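PDB 3RY7: ribokinase from Staphylococcus aureus, which phosphorylates D-ribose at O-5 with ATP and magnesium, feeding ribose 5-phosphate into nucleotide and amino-acid synthesis and the pentose phosphate pathway. Local coordinates for residues Q46-A49 with T50-Q54; S282-T285 with V286-H289. All coordinates share one frame; numbering follows the deposited sequence.

Interaction 1: residues Q46-A49 with T50-Q54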
loop_
_atom_site.group_PDB
_atom_site.type_symbol
_atom_site.label_atom_id
_atom_site.label_comp_id
_atom_site.label_asym_id
_atom_site.label_seq_id
_atom_site.Cartn_x
_atom_site.Cartn_y
_atom_site.Cartn_z
ATOM N N GLN A 46 2.058 -10.619 -15.191
ATOM C CA GLN A 46 2.169 -9.954 -16.485
ATOM C C GLN A 46 0.803 -9.831 -17.133
ATOM O O GLN A 46 0.509 -8.835 -17.778
ATOM C CB GLN A 46 3.185 -10.674 -17.392
ATOM C CG GLN A 46 4.634 -10.542 -16.865
ATOM C CD GLN A 46 5.656 -11.275 -17.713
ATOM O OE1 GLN A 46 5.365 -11.667 -18.841
ATOM N NE2 GLN A 46 6.865 -11.456 -17.176
ATOM N N ALA A 47 -0.041 -10.840 -16.929
ATOM C CA ALA A 47 -1.395 -10.832 -17.472
ATOM C C ALA A 47 -2.232 -9.696 -16.871
ATOM O O ALA A 47 -2.915 -8.971 -17.584
ATOM C CB ALA A 47 -2.068 -12.180 -17.231
ATOM N N ILE A 48 -2.178 -9.553 -15.550
ATOM C CA ILE A 48 -2.909 -8.495 -14.867
ATOM C C ILE A 48 -2.364 -7.117 -15.258
ATOM O O ILE A 48 -3.124 -6.184 -15.444
ATOM C CB ILE A 48 -2.850 -8.663 -13.328
ATOM C CG1 ILE A 48 -3.769 -9.812 -12.887
ATOM C CG2 ILE A 48 -3.227 -7.348 -12.626
ATOM C CD1 ILE A 48 -3.432 -10.371 -11.509
ATOM N N ALA A 49 -1.045 -7.001 -15.401
ATOM C CA ALA A 49 -0.453 -5.747 -15.876
ATOM C C ALA A 49 -0.943 -5.376 -17.276
ATOM O O ALA A 49 -1.477 -4.282 -17.473
ATOM C CB ALA A 49 1.077 -5.810 -15.823
ATOM N N THR A 50 -0.783 -6.276 -18.251
ATOM C CA THR A 50 -1.197 -5.929 -19.609
ATOM C C THR A 50 -2.687 -5.600 -19.632
ATOM O O THR A 50 -3.113 -4.678 -20.329
ATOM C CB THR A 50 -0.892 -7.037 -20.668
ATOM O OG1 THR A 50 -1.904 -8.048 -20.616
ATOM C CG2 THR A 50 0.441 -7.668 -20.422
ATOM N N ALA A 51 -3.475 -6.344 -18.860
ATOM C CA ALA A 51 -4.926 -6.136 -18.826
ATOM C C ALA A 51 -5.325 -4.814 -18.140
ATOM O O ALA A 51 -6.268 -4.144 -18.554
ATOM C CB ALA A 51 -5.619 -7.323 -18.164
ATOM N N ARG A 52 -4.603 -4.440 -17.092
ATOM C CA ARG A 52 -4.868 -3.158 -16.440
ATOM C C ARG A 52 -4.404 -2.003 -17.317
ATOM O O ARG A 52 -4.873 -0.880 -17.161
ATOM C CB ARG A 52 -4.260 -3.084 -15.036
ATOM C CG ARG A 52 -5.177 -3.702 -13.977
ATOM C CD ARG A 52 -4.563 -3.767 -12.581
ATOM N NE ARG A 52 -5.356 -4.665 -11.743
ATOM C CZ ARG A 52 -4.934 -5.217 -10.607
ATOM N NH1 ARG A 52 -3.717 -4.946 -10.132
ATOM N NH2 ARG A 52 -5.741 -6.040 -9.939
ATOM N N MET A 53 -3.501 -2.290 -18.254
ATOM C CA MET A 53 -3.114 -1.311 -19.264
ATOM C C MET A 53 -4.120 -1.294 -20.406
ATOM O O MET A 53 -3.912 -0.625 -21.407
ATOM C CB MET A 53 -1.724 -1.624 -19.807
ATOM C CG MET A 53 -0.615 -1.317 -18.834
ATOM S SD MET A 53 -1.081 0.141 -17.894
ATOM C CE MET A 53 0.434 0.499 -17.043
ATOM N N GLN A 54 -5.193 -2.064 -20.256
ATOM C CA GLN A 54 -6.303 -2.104 -21.212
ATOM C C GLN A 54 -6.010 -2.783 -22.565
ATOM O O GLN A 54 -6.734 -2.587 -23.548
ATOM C CB GLN A 54 -6.904 -0.713 -21.392
ATOM C CG GLN A 54 -7.284 -0.095 -20.059
ATOM C CD GLN A 54 -8.246 1.071 -20.198
ATOM O OE1 GLN A 54 -8.982 1.177 -21.185
ATOM N NE2 GLN A 54 -8.252 1.950 -19.197
#
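Arg-52 N donates to Ile-48 O at 2.8 Å, one of a run of i to i+4 bonds that carries the last turns of helix 42-52. In the same ladder Ala-51 N reaches Ala-47 O (3.0 Å), and Met-53 N meets Ala-49 O (2.9 Å). Gln-54 then takes a positive phi (71°), and its N to Ala-51 O bond is one of the two bonds back into the last turn that make the end a Schellman motif. Arg-52 runs out beside Ile-48, its chain extended from CG to NE, and lays one guanidinium face over the methyl branch CG2 of Ile-48, 3.3 Å from the plane at its centre. A chi1 of -74° puts CG1 of Ile-48 beside the backbone N and leaves CG2 anti to it, on the side where the guanidinium lies. This methyl supports the charged group, whose NH1 bonds to the carbonyl oxygens of Gln-292 and Ile-295 of the second subunit. Small Ala-47 and Ala-51 suit the side facing strand 56-64, where they touch Phe-59 and Thr-57; Thr-50 OG1 bonds to Thr-57 OG1 there. Buried Gln-46 uses both amide ends: OE1 accepts from Gln-140 NE2, while NE2 donates to Asn-165 OD1 and to OD1 of Asp-254, the assigned proton acceptor. Met-53, long and flexible, fills in against helices 252-263 and 271-283, so the helix end is wedged between these two helices, strand 56-64 and the partner subunit.

Interaction 2: residues S282-T285 with V286-H289; sequences SSLT and VQKH
Thr-285 turns OG1 back over the chain through a chi1 of 75°, which places the hydroxyl between its own backbone N and carbonyl carbon and within 2.9 Å of Ser-282 O. There it donates a hydrogen bond, tilted 17° from the carbonyl plane. Ser-282 O also accepts from Thr-285 N, so two donors of one residue grip a single carbonyl as helix 271-283 runs out. Threonine suits this place because its hydroxyl, carried directly on CB, gives a second donor to the carbonyl that its own N already binds. Val-286 continues the bend: its N bonds to Ser-283 O at 3.0 Å, with the donor lying well above the carbonyl plane and not on a lone pair. This bond closes a type I beta turn from Ser-283 to Val-286. The chi1 of -66° at Val-286 sets CG1 beside its backbone N, 4.0 Å from Thr-285 OG1, and presses CG2 close against Ser-283 O, 3.1 Å away. On another side of the bend, Leu-284 and Gln-287 run side by side, pointing the same way; Leu-284 CD2, 3.6 Å from Gln-287 OE1, gives that amide a nonpolar neighbour. Outside the turn, Val-286 packs on Lys-243, Asn-245 and Thr-250, whereas Leu-284 and Thr-285 meet Pro-296 of the second subunit. Thr-285 OG1 is also hydrogen-bonded to Thr-250 OG1. Thr-250, Thr-285 and Lys-288 are all assigned to potassium binding, consistent with this turn, through Thr-285, and the chain just after it, through Lys-288, forming part of the monovalent-cation site of a PfkB-family ribokinase.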
loop_
_atom_site.group_PDB
_atom_site.type_symbol
_atom_site.label_atom_id
_atom_site.label_comp_id
_atom_site.label_asym_id
_atom_site.label_seq_id
_atom_site.Cartn_x
_atom_site.Cartn_y
_atom_site.Cartn_z
ATOM N N SER A 282 6.016 0.403 -14.177
ATOM C CA SER A 282 6.845 -0.262 -13.181
ATOM C C SER A 282 7.141 0.593 -11.928
ATOM O O SER A 282 7.224 0.062 -10.813
ATOM C CB SER A 282 8.150 -0.719 -13.824
ATOM O OG SER A 282 8.979 -1.353 -12.886
ATOM N N SER A 283 7.314 1.903 -12.101
ATOM C CA SER A 283 7.717 2.763 -10.979
ATOM C C SER A 283 6.575 2.939 -9.969
ATOM O O SER A 283 6.806 2.944 -8.765
ATOM C CB SER A 283 8.208 4.123 -11.473
ATOM O OG SER A 283 7.118 4.899 -11.947
ATOM N N LEU A 284 5.352 3.053 -10.487
ATOM C CA LEU A 284 4.122 3.109 -9.701
ATOM C C LEU A 284 3.989 1.967 -8.694
ATOM O O LEU A 284 3.149 1.991 -7.785
ATOM C CB LEU A 284 2.932 3.062 -10.647
ATOM C CG LEU A 284 2.707 4.382 -11.379
ATOM C CD1 LEU A 284 1.425 4.336 -12.192
ATOM C CD2 LEU A 284 2.671 5.528 -10.360
ATOM N N THR A 285 4.783 0.915 -8.865
ATOM C CA THR A 285 4.673 -0.228 -7.995
ATOM C C THR A 285 5.495 -0.083 -6.760
ATOM O O THR A 285 5.237 -0.721 -5.802
ATOM C CB THR A 285 4.997 -1.653 -8.635
ATOM O OG1 THR A 285 6.393 -1.838 -8.811
ATOM C CG2 THR A 285 4.240 -1.932 -9.884
ATOM N N VAL A 286 6.510 0.741 -6.803
ATOM C CA VAL A 286 7.322 0.947 -5.617
ATOM C C VAL A 286 6.960 2.281 -4.955
ATOM O O VAL A 286 7.672 2.765 -4.067
ATOM C CB VAL A 286 8.823 0.939 -5.964
ATOM C CG1 VAL A 286 9.245 -0.439 -6.454
ATOM C CG2 VAL A 286 9.131 1.991 -7.013
ATOM N N GLN A 287 5.844 2.858 -5.390
ATOM C CA GLN A 287 5.409 4.177 -4.945
ATOM C C GLN A 287 4.589 4.156 -3.645
ATOM O O GLN A 287 3.607 3.422 -3.535
ATOM C CB GLN A 287 4.625 4.853 -6.069
ATOM C CG GLN A 287 3.475 5.730 -5.606
ATOM C CD GLN A 287 3.175 6.855 -6.591
ATOM O OE1 GLN A 287 2.056 6.969 -7.106
ATOM N NE2 GLN A 287 4.179 7.697 -6.855
ATOM N N LYS A 288 4.968 4.968 -2.678
ATOM C CA LYS A 288 4.345 5.155 -1.374
ATOM C C LYS A 288 3.006 5.868 -1.511
ATOM O O LYS A 288 2.966 6.842 -2.214
ATOM C CB LYS A 288 5.322 5.943 -0.490
ATOM C CG LYS A 288 4.848 6.316 0.923
ATOM C CD LYS A 288 5.847 7.246 1.651
ATOM C CE LYS A 288 5.776 7.165 3.205
ATOM N NZ LYS A 288 4.409 7.213 3.794
ATOM N N HIS A 289 1.982 5.471 -0.797
ATOM C CA HIS A 289 0.677 6.129 -0.898
ATOM C C HIS A 289 0.317 7.061 0.280
ATOM O O HIS A 289 -0.519 7.967 0.141
ATOM C CB HIS A 289 -0.419 5.092 -1.139
ATOM C CG HIS A 289 -0.263 4.357 -2.428
ATOM N ND1 HIS A 289 -0.352 4.985 -3.658
ATOM C CD2 HIS A 289 -0.002 3.055 -2.694
ATOM C CE1 HIS A 289 -0.161 4.102 -4.617
ATOM N NE2 HIS A 289 0.056 2.918 -4.059
#

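Interaction 1 and interaction 2 lie in series along the chain, their centres about 16 Å apart and their nearest atoms about 6 Å apart, so they do not touch. Helices 252-263 and 271-283 connect them: Met-53 packs on both, while interaction 2 starts in the last residues of helix 271-283 and its Ser-282 and Thr-285 touch helix 252-263. Interaction 1 reaches Asp-254, the assigned proton acceptor, through Gln-46, whereas interaction 2 contributes Thr-285 and Lys-288 to the assigned potassium site. The second subunit touches both, with its Pro-296 meeting Arg-52 of the first and Leu-284 and Thr-285 of the second.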